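Local coordinates for coiled-coil and C2 domain-containing protein 1-like (Drosophila melanogaster, PDB 6EI6), which binds monophosphorylated phosphatidylinositols through its C2 domain and regulates endosomal sorting by the ESCRT-III component shrub, probably by preventing its inappropriate polymerisation, at residues R143-L148 with S153-T158; N159-R162 with D168-E171; E196-G201 with D207-T212; Q218-E221 with E225-D228. All coordinates share one frame; numbering follows the deposited sequence.

Contact 1: residues R143-L148 with S153-T158; sequences RVEFPL and SFKTKT. With SO4 (sulfate ion), chain D.
Arg143 and Lys157 run side by side, pointing the same way, and converge on a sulfate, probably from the crystallisation liquor. Lys157 NZ bonds sulfate O1 at 2.9 Å; Arg143 NH1 reaches the same oxygen by a weak bond, in the plane and at the edge of its guanidinium. Arg143 is extended from CG to NE, whereas Lys157 bends only at its last torsion (chi4 -96°), which swings NZ toward the anion. A leucine in place of Arg143 would probably leave the sulfate held from this pair by Lys157 alone and remove the guanidinium that lies against Lys157 CD. One pair along the same face, Glu145 and Lys155 are also side by side, but OE2 and NZ remain 4.1 Å apart, beyond a salt bridge. Backbone bonds join Val144 and Thr156 in both directions, Val144 N to Thr156 O at 2.8 Å, and Phe146 N continues the ladder to Phe154 O at 3.0 Å. Apolar contacts take over beyond the strands: Phe146 CB meets the edge of the Phe154 ring at CD2, 3.5 Å away, and Leu148 CD1 lies 3.6 Å from Phe154 CB. Val144 and Phe146 also pack against strand 119-128 of the facing sheet. The arrangement is an antiparallel beta hairpin at the margin of a C2 beta sandwich, charged Arg143, Glu145, Lys155 and Lys157 on one face and Val144 with Thr156 on the other.

Contact 2: residues N159-R162 with D168-E171; sequences NVIR and DYDE
The backbone N of Asn159 donates to Glu171 OE2 at 2.9 Å in a nearly straight bond (168° at the hydrogen), using the syn lone pair of that oxygen. Glu171 stretches out beyond CG (chi2 168°) to carry its carboxylate across the opening of the loop. There the Asn159 side chain crosses it at about a right angle, amide and carboxylate planes 53° apart, with Asn159 CB 3.5 Å from Glu171 OE2. An alanine at Glu171 would probably leave the Asn159 N-H without this acceptor and let the start of the loop move more freely. The segments lie on the connection from strand 155-157 to strand 171-176, Glu171 opening the latter; it passes from one sheet of the C2 sandwich to the other, and the contact draws its two ends together at the surface. The second tie is apolar. Ile161 crosses Tyr169 at about a right angle, two of its branches meeting the ring at CD1 and CE1: Ile161 CG1 lies 3.8 Å from Tyr169 CE1, and Ile161 CG2 lies 3.8 Å from Tyr169 CD1. Beyond them the hydroxyl of the buried Tyr169 is hydrogen-bonded to that of Tyr130, which should limit the ring's freedom.

Contact 3: residues E196-G201 with D207-T212; sequences EIYSRG and DTLIGT
Tyr198 and Leu209 form a non-hydrogen-bonded pair of the hairpin 192-199/208-216, and their side chains meet by a CH-pi contact. Leu209 CD1 sits over one face of the Tyr198 ring, 4.0 Å from its centroid and 16° off the normal. Leu209 CG stands opposite the backbone N (chi1 -179°), which, with the turn at chi2, lays CD1 over the ring. Tyr198 has CG turned beside its own N (chi1 -80°), and its OH donates to Glu196 OE1 at 3.3 Å from above the carboxylate plane. The ring also meets that of Tyr141 on the adjoining strand, their planes nearly parallel. Between Ile197 and Tyr198 the register slips by one: Ile210 and Gly211 both face Ile197, a classic beta bulge. Ile197 O takes Ile210 N at 2.7 Å and, weakly, Gly211 N, while Ile197 N donates to Gly211 O. Within the bulge Ile210 points toward strand 192-199; Ile210 CB lies 4.0 Å from Ile197 CG2, the two side chains crossing at about a right angle, and Ile210 CD1 lies 3.8 Å from Ser199 CB. At the loop end, Asp207 OD1 accepts a weak bond from Gly201 N at 3.0 Å, while OD2 is bonded to the hydroxyl of Tyr141. The Asp207 carboxylate is thus divided between Gly201 of the loop and Tyr141 of strand 140-145, the latter the firmer partner, while apolar branches pack across the bulge.

Contact 4: residues Q218-E221 with E225-D228; sequences QPLE and EIHD
Ile226 points its side chain at Pro219 and Leu220, and both cross it obliquely. The ethyl arm does the touching. Ile226 CG1 lies 3.8 Å from Pro219 CB, and CD1 reaches on to the Leu220 branch point, 3.8 Å from CG. Ile226 CD1 is also 3.9 Å from Pro219 CB and 4.0 Å from Pro219 CG, so the methyl rests against both the proline ring and the leucine. The torsions suit this: Ile226 CG1 is opposite the carbonyl carbon (chi1 -62°) and the arm then runs out extended (chi2 164°), carrying CD1 away from its own backbone. Leu220 has CG beside its N, and chi2 of 179° extends CD1 and leaves CD2 facing the start of the strand, 3.6 Å from both the N and the CA of Glu225. Glu225 itself turns its side chain away from the loop. The loop is tightened by a beta turn, Glu221 N donating to Gln218 O at 2.9 Å, which presents Pro219 and Leu220 side by side. Leu220 further packs on Ile247 of strand 241-249, next to 225-233 in its sheet. Across the two segments the contact is purely apolar: the loop entering edge strand 225-233 is held to it by the fit of branched and cyclic carbons, while the polar end of Glu225 is bonded to His59 of helix 34-62 and to Asn112.

In the fold
All four contacts lie within the C2 domain, but they hold its parts differently. Contacts 1 and 3 are hairpins at opposite margins of the same four-stranded sheet, their inner strands 140-145 and 192-199 being neighbours; Arg143 touches Tyr198 between them. Both combine backbone ladders with side-chain pairs, though contact 1 is partly buried and contact 3 lies at the surface. Contact 2, also at the surface, has no strand pairing and ties the two ends of a connection between sheets by one carboxylate bond and an isoleucine packed on a tyrosine ring. Contact 4, wholly apolar, sits near the centre of the chain, about 25 Å from contact 3 between centres, on an edge strand of the other four-stranded sheet.

Contact 1: residues R143-L148 with S153-T158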
loop_
_atom_site.group_PDB
_atom_site.type_symbol
_atom_site.label_atom_id
_atom_site.label_comp_id
_atom_site.label_asym_id
_atom_site.label_seq_id
_atom_site.Cartn_x
_atom_site.Cartn_y
_atom_site.Cartn_z
ATOM N N ARG A 143 19.685 6.966 -0.228
ATOM C CA ARG A 143 19.231 7.765 0.899
ATOM C C ARG A 143 17.715 7.708 1.007
ATOM O O ARG A 143 17.008 7.769 -0.004
ATOM C CB ARG A 143 19.644 9.223 0.741
ATOM C CG ARG A 143 21.123 9.461 0.639
ATOM C CD ARG A 143 21.433 10.953 0.819
ATOM N NE ARG A 143 22.869 11.207 0.835
ATOM C CZ ARG A 143 23.682 10.886 1.843
ATOM N NH1 ARG A 143 23.211 10.284 2.938
ATOM N NH2 ARG A 143 24.979 11.163 1.749
ATOM N N VAL A 144 17.219 7.623 2.239
ATOM C CA VAL A 144 15.794 7.521 2.523
ATOM C C VAL A 144 15.401 8.707 3.381
ATOM O O VAL A 144 16.058 8.994 4.386
ATOM C CB VAL A 144 15.448 6.205 3.239
ATOM C CG1 VAL A 144 13.944 6.173 3.570
ATOM C CG2 VAL A 144 15.878 4.994 2.392
ATOM N N GLU A 145 14.337 9.388 2.990
ATOM C CA GLU A 145 13.847 10.558 3.699
ATOM C C GLU A 145 12.364 10.359 3.983
ATOM O O GLU A 145 11.557 10.283 3.052
ATOM C CB GLU A 145 14.092 11.819 2.876
ATOM C CG GLU A 145 13.578 13.089 3.518
ATOM C CD GLU A 145 14.136 14.313 2.856
ATOM O OE1 GLU A 145 14.804 14.165 1.812
ATOM O OE2 GLU A 145 13.904 15.423 3.371
ATOM N N PHE A 146 12.010 10.253 5.262
ATOM C CA PHE A 146 10.640 9.998 5.699
ATOM C C PHE A 146 10.127 11.202 6.482
ATOM O O PHE A 146 10.727 11.558 7.508
ATOM C CB PHE A 146 10.580 8.727 6.566
ATOM C CG PHE A 146 9.195 8.385 7.021
ATOM C CD1 PHE A 146 8.587 9.091 8.051
ATOM C CD2 PHE A 146 8.480 7.386 6.387
ATOM C CE1 PHE A 146 7.296 8.806 8.439
ATOM C CE2 PHE A 146 7.184 7.093 6.773
ATOM C CZ PHE A 146 6.592 7.801 7.801
ATOM N N PRO A 147 9.020 11.832 6.091
ATOM C CA PRO A 147 8.596 13.059 6.784
ATOM C C PRO A 147 8.131 12.779 8.210
ATOM O O PRO A 147 7.439 11.794 8.471
ATOM C CB PRO A 147 7.448 13.586 5.909
ATOM C CG PRO A 147 6.911 12.395 5.221
ATOM C CD PRO A 147 8.052 11.404 5.065
ATOM N N LEU A 148 8.526 13.656 9.140
ATOM C CA LEU A 148 8.068 13.545 10.525
ATOM C C LEU A 148 7.312 14.806 10.940
ATOM O O LEU A 148 6.714 15.478 10.091
ATOM C CB LEU A 148 9.243 13.264 11.468
ATOM C CG LEU A 148 9.974 11.926 11.240
ATOM C CD1 LEU A 148 11.091 11.696 12.228
ATOM C CD2 LEU A 148 9.036 10.730 11.265
ATOM N N SER A 153 11.630 15.355 9.268
ATOM C CA SER A 153 12.972 14.872 9.583
ATOM C C SER A 153 13.211 13.474 9.025
ATOM O O SER A 153 12.951 13.228 7.846
ATOM C CB SER A 153 13.253 14.904 11.088
ATOM O OG SER A 153 13.839 16.147 11.468
ATOM N N PHE A 154 13.712 12.575 9.872
ATOM C CA PHE A 154 14.218 11.234 9.564
ATOM C C PHE A 154 14.872 11.042 8.205
ATOM O O PHE A 154 14.187 10.928 7.186
ATOM C CB PHE A 154 13.133 10.166 9.683
ATOM C CG PHE A 154 13.693 8.762 9.572
ATOM C CD1 PHE A 154 14.649 8.316 10.471
ATOM C CD2 PHE A 154 13.317 7.920 8.546
ATOM C CE1 PHE A 154 15.191 7.047 10.370
ATOM C CE2 PHE A 154 13.861 6.645 8.447
ATOM C CZ PHE A 154 14.788 6.207 9.365
ATOM N N LYS A 155 16.193 10.918 8.195
ATOM C CA LYS A 155 16.956 10.639 6.988
ATOM C C LYS A 155 17.979 9.572 7.323
ATOM O O LYS A 155 18.552 9.584 8.412
ATOM C CB LYS A 155 17.675 11.899 6.445
ATOM C CG LYS A 155 16.843 13.194 6.421
ATOM C CD LYS A 155 17.110 14.017 5.149
ATOM C CE LYS A 155 16.739 15.498 5.324
ATOM N NZ LYS A 155 17.648 16.467 4.622
ATOM N N THR A 156 18.203 8.650 6.395
ATOM C CA THR A 156 19.196 7.605 6.586
ATOM C C THR A 156 19.639 7.135 5.209
ATOM O O THR A 156 19.219 7.691 4.193
ATOM C CB THR A 156 18.653 6.453 7.444
ATOM O OG1 THR A 156 19.548 5.336 7.353
ATOM C CG2 THR A 156 17.283 6.004 6.958
ATOM N N LYS A 157 20.492 6.105 5.171
ATOM C CA LYS A 157 21.009 5.630 3.890
ATOM C C LYS A 157 21.456 4.177 3.995
ATOM O O LYS A 157 21.820 3.700 5.070
ATOM C CB LYS A 157 22.179 6.494 3.391
ATOM C CG LYS A 157 23.524 6.224 4.075
ATOM C CD LYS A 157 24.672 6.880 3.321
ATOM C CE LYS A 157 26.030 6.541 3.933
ATOM N NZ LYS A 157 26.481 7.609 4.867
ATOM N N THR A 158 21.424 3.485 2.859
ATOM C CA THR A 158 21.896 2.114 2.788
ATOM C C THR A 158 23.419 2.086 2.734
ATOM O O THR A 158 24.090 3.108 2.533
ATOM C CB THR A 158 21.331 1.397 1.560
ATOM O OG1 THR A 158 22.170 1.637 0.416
ATOM C CG2 THR A 158 19.907 1.873 1.259
HETATM S S SO4 D . 26.164 11.756 5.634
HETATM O O1 SO4 D . 25.860 10.395 5.178
HETATM O O2 SO4 D . 24.995 12.314 6.328
HETATM O O3 SO4 D . 27.315 11.730 6.549
HETATM O O4 SO4 D . 26.492 12.590 4.474
#

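Contact 2: residues N159-R162 with D168-E171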
loop_
_atom_site.group_PDB
_atom_site.type_symbol
_atom_site.label_atom_id
_atom_site.label_comp_id
_atom_site.label_asym_id
_atom_site.label_seq_id
_atom_site.Cartn_x
_atom_site.Cartn_y
_atom_site.Cartn_z
ATOM N N ASN A 159 23.966 0.882 2.892
ATOM C CA ASN A 159 25.394 0.676 2.706
ATOM C C ASN A 159 25.759 1.003 1.266
ATOM O O ASN A 159 24.912 1.433 0.478
ATOM C CB ASN A 159 25.792 -0.771 3.027
ATOM C CG ASN A 159 25.881 -1.050 4.521
ATOM O OD1 ASN A 159 25.795 -0.142 5.360
ATOM N ND2 ASN A 159 26.054 -2.321 4.858
ATOM N N VAL A 160 27.007 0.782 0.894
ATOM C CA VAL A 160 27.438 0.974 -0.476
ATOM C C VAL A 160 27.679 -0.425 -1.028
ATOM O O VAL A 160 28.650 -1.098 -0.662
ATOM C CB VAL A 160 28.689 1.861 -0.582
ATOM C CG1 VAL A 160 29.043 2.122 -2.049
ATOM C CG2 VAL A 160 28.495 3.186 0.190
ATOM N N ILE A 161 26.771 -0.898 -1.875
ATOM C CA ILE A 161 27.106 -2.058 -2.687
ATOM C C ILE A 161 28.165 -1.627 -3.685
ATOM O O ILE A 161 28.210 -0.459 -4.110
ATOM C CB ILE A 161 25.864 -2.645 -3.387
ATOM C CG1 ILE A 161 25.284 -1.646 -4.389
ATOM C CG2 ILE A 161 24.838 -3.078 -2.367
ATOM C CD1 ILE A 161 25.913 -1.686 -5.792
ATOM N N ARG A 162 29.027 -2.568 -4.060
ATOM C CA ARG A 162 30.123 -2.285 -4.969
ATOM C C ARG A 162 29.959 -3.132 -6.219
ATOM O O ARG A 162 29.652 -4.329 -6.128
ATOM C CB ARG A 162 31.490 -2.531 -4.298
ATOM C CG ARG A 162 31.846 -1.524 -3.173
ATOM C CD ARG A 162 32.982 -2.030 -2.255
ATOM N NE ARG A 162 32.504 -2.471 -0.941
ATOM C CZ ARG A 162 33.072 -3.434 -0.212
ATOM N NH1 ARG A 162 34.158 -4.060 -0.654
ATOM N NH2 ARG A 162 32.554 -3.769 0.966
ATOM N N ASP A 168 21.775 -5.262 -4.998
ATOM C CA ASP A 168 20.879 -5.974 -4.103
ATOM C C ASP A 168 21.120 -5.496 -2.674
ATOM O O ASP A 168 21.627 -6.257 -1.852
ATOM C CB ASP A 168 21.071 -7.502 -4.234
ATOM C CG ASP A 168 20.242 -8.110 -5.365
ATOM O OD1 ASP A 168 20.789 -8.904 -6.161
ATOM O OD2 ASP A 168 19.028 -7.810 -5.457
ATOM N N TYR A 169 20.765 -4.239 -2.384
ATOM C CA TYR A 169 20.573 -3.814 -0.997
ATOM C C TYR A 169 19.485 -4.655 -0.347
ATOM O O TYR A 169 18.509 -5.036 -0.983
ATOM C CB TYR A 169 20.143 -2.346 -0.910
ATOM C CG TYR A 169 20.665 -1.407 -1.984
ATOM C CD1 TYR A 169 21.885 -0.746 -1.833
ATOM C CD2 TYR A 169 19.921 -1.150 -3.128
ATOM C CE1 TYR A 169 22.353 0.129 -2.806
ATOM C CE2 TYR A 169 20.386 -0.281 -4.101
ATOM C CZ TYR A 169 21.599 0.354 -3.936
ATOM O OH TYR A 169 22.043 1.216 -4.915
ATOM N N ASP A 170 19.604 -4.927 0.939
ATOM C CA ASP A 170 18.508 -5.636 1.593
ATOM C C ASP A 170 18.411 -5.115 3.006
ATOM O O ASP A 170 18.549 -5.855 3.974
ATOM C CB ASP A 170 18.698 -7.144 1.581
ATOM C CG ASP A 170 18.327 -7.751 0.245
ATOM O OD1 ASP A 170 17.224 -7.452 -0.260
ATOM O OD2 ASP A 170 19.142 -8.514 -0.314
ATOM N N GLU A 171 18.169 -3.818 3.110
ATOM C CA GLU A 171 18.251 -3.127 4.381
ATOM C C GLU A 171 16.892 -2.587 4.764
ATOM O O GLU A 171 16.183 -2.015 3.928
ATOM C CB GLU A 171 19.271 -1.987 4.332
ATOM C CG GLU A 171 20.680 -2.436 4.668
ATOM C CD GLU A 171 21.708 -1.384 4.329
ATOM O OE1 GLU A 171 21.821 -0.400 5.109
ATOM O OE2 GLU A 171 22.385 -1.536 3.276
#

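Contact 3: residues E196-G201 with D207-T212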
loop_
_atom_site.group_PDB
_atom_site.type_symbol
_atom_site.label_atom_id
_atom_site.label_comp_id
_atom_site.label_asym_id
_atom_site.label_seq_id
_atom_site.Cartn_x
_atom_site.Cartn_y
_atom_site.Cartn_z
ATOM N N GLU A 196 16.716 8.506 -2.776
ATOM C CA GLU A 196 17.713 9.092 -3.672
ATOM C C GLU A 196 18.821 8.083 -3.930
ATOM O O GLU A 196 19.441 7.589 -2.988
ATOM C CB GLU A 196 18.259 10.392 -3.095
ATOM C CG GLU A 196 17.213 11.470 -3.109
ATOM C CD GLU A 196 17.646 12.718 -2.383
ATOM O OE1 GLU A 196 18.754 12.709 -1.819
ATOM O OE2 GLU A 196 16.879 13.711 -2.370
ATOM N N ILE A 197 19.046 7.752 -5.198
ATOM C CA ILE A 197 20.023 6.739 -5.573
ATOM C C ILE A 197 21.312 7.445 -5.994
ATOM O O ILE A 197 21.311 8.288 -6.900
ATOM C CB ILE A 197 19.488 5.828 -6.684
ATOM C CG1 ILE A 197 18.265 5.054 -6.192
ATOM C CG2 ILE A 197 20.555 4.840 -7.096
ATOM C CD1 ILE A 197 16.923 5.746 -6.461
ATOM N N TYR A 198 22.415 7.132 -5.322
ATOM C CA TYR A 198 23.666 7.845 -5.536
ATOM C C TYR A 198 24.760 6.885 -5.975
ATOM O O TYR A 198 24.860 5.766 -5.453
ATOM C CB TYR A 198 24.124 8.561 -4.277
ATOM C CG TYR A 198 23.449 9.882 -4.000
ATOM C CD1 TYR A 198 23.943 11.065 -4.526
ATOM C CD2 TYR A 198 22.343 9.956 -3.174
ATOM C CE1 TYR A 198 23.334 12.278 -4.253
ATOM C CE2 TYR A 198 21.744 11.169 -2.895
ATOM C CZ TYR A 198 22.240 12.318 -3.438
ATOM O OH TYR A 198 21.625 13.518 -3.152
ATOM N N SER A 199 25.573 7.327 -6.942
ATOM C CA SER A 199 26.824 6.640 -7.260
ATOM C C SER A 199 27.939 7.215 -6.396
ATOM O O SER A 199 27.963 8.426 -6.123
ATOM C CB SER A 199 27.186 6.779 -8.740
ATOM O OG SER A 199 27.613 8.101 -9.023
ATOM N N ARG A 200 28.850 6.343 -5.950
ATOM C CA ARG A 200 29.909 6.734 -5.013
ATOM C C ARG A 200 31.113 7.223 -5.807
ATOM O O ARG A 200 31.893 6.420 -6.330
ATOM C CB ARG A 200 30.287 5.569 -4.104
ATOM C CG ARG A 200 30.931 5.969 -2.784
ATOM C CD ARG A 200 32.416 5.598 -2.754
ATOM N NE ARG A 200 32.676 4.165 -2.974
ATOM C CZ ARG A 200 32.813 3.250 -2.006
ATOM N NH1 ARG A 200 32.723 3.601 -0.719
ATOM N NH2 ARG A 200 33.047 1.973 -2.327
ATOM N N GLY A 201 31.255 8.543 -5.907
ATOM C CA GLY A 201 32.448 9.106 -6.521
ATOM C C GLY A 201 33.681 8.762 -5.703
ATOM O O GLY A 201 33.647 8.737 -4.471
ATOM N N ASP A 207 29.783 12.465 -4.882
ATOM C CA ASP A 207 28.799 11.466 -5.287
ATOM C C ASP A 207 27.807 12.052 -6.283
ATOM O O ASP A 207 27.454 13.234 -6.220
ATOM C CB ASP A 207 28.035 10.914 -4.082
ATOM C CG ASP A 207 28.942 10.238 -3.069
ATOM O OD1 ASP A 207 29.853 9.468 -3.462
ATOM O OD2 ASP A 207 28.733 10.490 -1.861
ATOM N N THR A 208 27.343 11.203 -7.194
ATOM C CA THR A 208 26.416 11.599 -8.248
ATOM C C THR A 208 25.012 11.044 -7.989
ATOM O O THR A 208 24.834 9.837 -7.776
ATOM C CB THR A 208 26.924 11.131 -9.615
ATOM O OG1 THR A 208 28.293 11.535 -9.786
ATOM C CG2 THR A 208 26.072 11.746 -10.715
ATOM N N LEU A 209 24.023 11.935 -8.009
ATOM C CA LEU A 209 22.608 11.566 -7.939
ATOM C C LEU A 209 22.204 10.847 -9.226
ATOM O O LEU A 209 22.014 11.475 -10.267
ATOM C CB LEU A 209 21.759 12.811 -7.713
ATOM C CG LEU A 209 20.250 12.599 -7.582
ATOM C CD1 LEU A 209 19.924 11.579 -6.468
ATOM C CD2 LEU A 209 19.546 13.928 -7.334
ATOM N N ILE A 210 22.066 9.521 -9.155
ATOM C CA ILE A 210 21.630 8.728 -10.303
ATOM C C ILE A 210 20.148 8.951 -10.612
ATOM O O ILE A 210 19.750 9.029 -11.783
ATOM C CB ILE A 210 21.904 7.245 -10.033
ATOM C CG1 ILE A 210 23.391 7.015 -9.830
ATOM C CG2 ILE A 210 21.350 6.396 -11.159
ATOM C CD1 ILE A 210 23.724 5.570 -9.784
ATOM N N GLY A 211 19.304 8.994 -9.584
ATOM C CA GLY A 211 17.883 9.217 -9.791
ATOM C C GLY A 211 17.132 9.220 -8.475
ATOM O O GLY A 211 17.636 8.771 -7.440
ATOM N N THR A 212 15.907 9.734 -8.543
ATOM C CA THR A 212 15.013 9.842 -7.403
ATOM C C THR A 212 13.753 8.996 -7.617
ATOM O O THR A 212 13.284 8.812 -8.751
ATOM C CB THR A 212 14.653 11.311 -7.143
ATOM O OG1 THR A 212 15.852 12.029 -6.819
ATOM C CG2 THR A 212 13.704 11.437 -5.954
#

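Contact 4: residues Q218-E221 with E225-D228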
loop_
_atom_site.group_PDB
_atom_site.type_symbol
_atom_site.label_atom_id
_atom_site.label_comp_id
_atom_site.label_asym_id
_atom_site.label_seq_id
_atom_site.Cartn_x
_atom_site.Cartn_y
_atom_site.Cartn_z
ATOM N N GLN A 218 -0.152 6.912 1.003
ATOM C CA GLN A 218 -1.584 6.789 1.246
ATOM C C GLN A 218 -2.159 5.379 1.078
ATOM O O GLN A 218 -3.143 5.086 1.775
ATOM C CB GLN A 218 -2.344 7.817 0.384
ATOM C CG GLN A 218 -2.871 7.293 -0.926
ATOM C CD GLN A 218 -4.213 6.603 -0.798
ATOM O OE1 GLN A 218 -5.063 7.029 -0.011
ATOM N NE2 GLN A 218 -4.403 5.519 -1.561
ATOM N N PRO A 219 -1.632 4.477 0.223
ATOM C CA PRO A 219 -2.114 3.084 0.273
ATOM C C PRO A 219 -2.092 2.465 1.658
ATOM O O PRO A 219 -2.844 1.512 1.902
ATOM C CB PRO A 219 -1.154 2.346 -0.669
ATOM C CG PRO A 219 -0.803 3.352 -1.689
ATOM C CD PRO A 219 -0.719 4.677 -0.927
ATOM N N LEU A 220 -1.230 2.939 2.561
ATOM C CA LEU A 220 -1.153 2.369 3.898
ATOM C C LEU A 220 -2.341 2.768 4.771
ATOM O O LEU A 220 -2.457 2.280 5.906
ATOM C CB LEU A 220 0.172 2.757 4.571
ATOM C CG LEU A 220 1.355 2.092 3.852
ATOM C CD1 LEU A 220 2.661 2.487 4.478
ATOM C CD2 LEU A 220 1.249 0.576 3.775
ATOM N N GLU A 221 -3.238 3.620 4.263
ATOM C CA GLU A 221 -4.454 3.944 5.003
ATOM C C GLU A 221 -5.373 2.736 5.102
ATOM O O GLU A 221 -6.016 2.516 6.140
ATOM C CB GLU A 221 -5.186 5.099 4.332
ATOM C CG GLU A 221 -4.553 6.435 4.576
ATOM C CD GLU A 221 -5.438 7.558 4.118
ATOM O OE1 GLU A 221 -6.189 7.338 3.133
ATOM O OE2 GLU A 221 -5.388 8.644 4.752
ATOM N N GLU A 225 0.934 -2.973 3.602
ATOM C CA GLU A 225 2.246 -2.801 3.013
ATOM C C GLU A 225 2.126 -2.292 1.587
ATOM O O GLU A 225 1.142 -2.557 0.887
ATOM C CB GLU A 225 3.071 -4.092 3.056
ATOM C CG GLU A 225 2.581 -5.223 2.211
ATOM C CD GLU A 225 1.647 -6.157 2.974
ATOM O OE1 GLU A 225 1.918 -6.468 4.163
ATOM O OE2 GLU A 225 0.623 -6.558 2.382
ATOM N N ILE A 226 3.142 -1.532 1.176
ATOM C CA ILE A 226 3.394 -1.180 -0.218
ATOM C C ILE A 226 4.613 -1.970 -0.676
ATOM O O ILE A 226 5.606 -2.064 0.054
ATOM C CB ILE A 226 3.615 0.329 -0.378
ATOM C CG1 ILE A 226 2.365 1.094 0.049
ATOM C CG2 ILE A 226 4.029 0.668 -1.807
ATOM C CD1 ILE A 226 2.597 2.582 0.304
ATOM N N HIS A 227 4.529 -2.582 -1.849
ATOM C CA HIS A 227 5.676 -3.295 -2.403
ATOM C C HIS A 227 5.616 -3.214 -3.923
ATOM O O HIS A 227 4.765 -3.840 -4.558
ATOM C CB HIS A 227 5.713 -4.738 -1.930
ATOM C CG HIS A 227 6.752 -5.568 -2.620
ATOM N ND1 HIS A 227 6.633 -6.934 -2.776
ATOM C CD2 HIS A 227 7.922 -5.223 -3.212
ATOM C CE1 HIS A 227 7.690 -7.396 -3.424
ATOM N NE2 HIS A 227 8.485 -6.377 -3.702
ATOM N N ASP A 228 6.526 -2.456 -4.511
ATOM C CA ASP A 228 6.546 -2.285 -5.953
ATOM C C ASP A 228 7.974 -1.964 -6.374
ATOM O O ASP A 228 8.895 -1.933 -5.553
ATOM C CB ASP A 228 5.562 -1.197 -6.375
ATOM C CG ASP A 228 4.776 -1.577 -7.611
ATOM O OD1 ASP A 228 5.250 -2.468 -8.340
ATOM O OD2 ASP A 228 3.688 -1.003 -7.849
#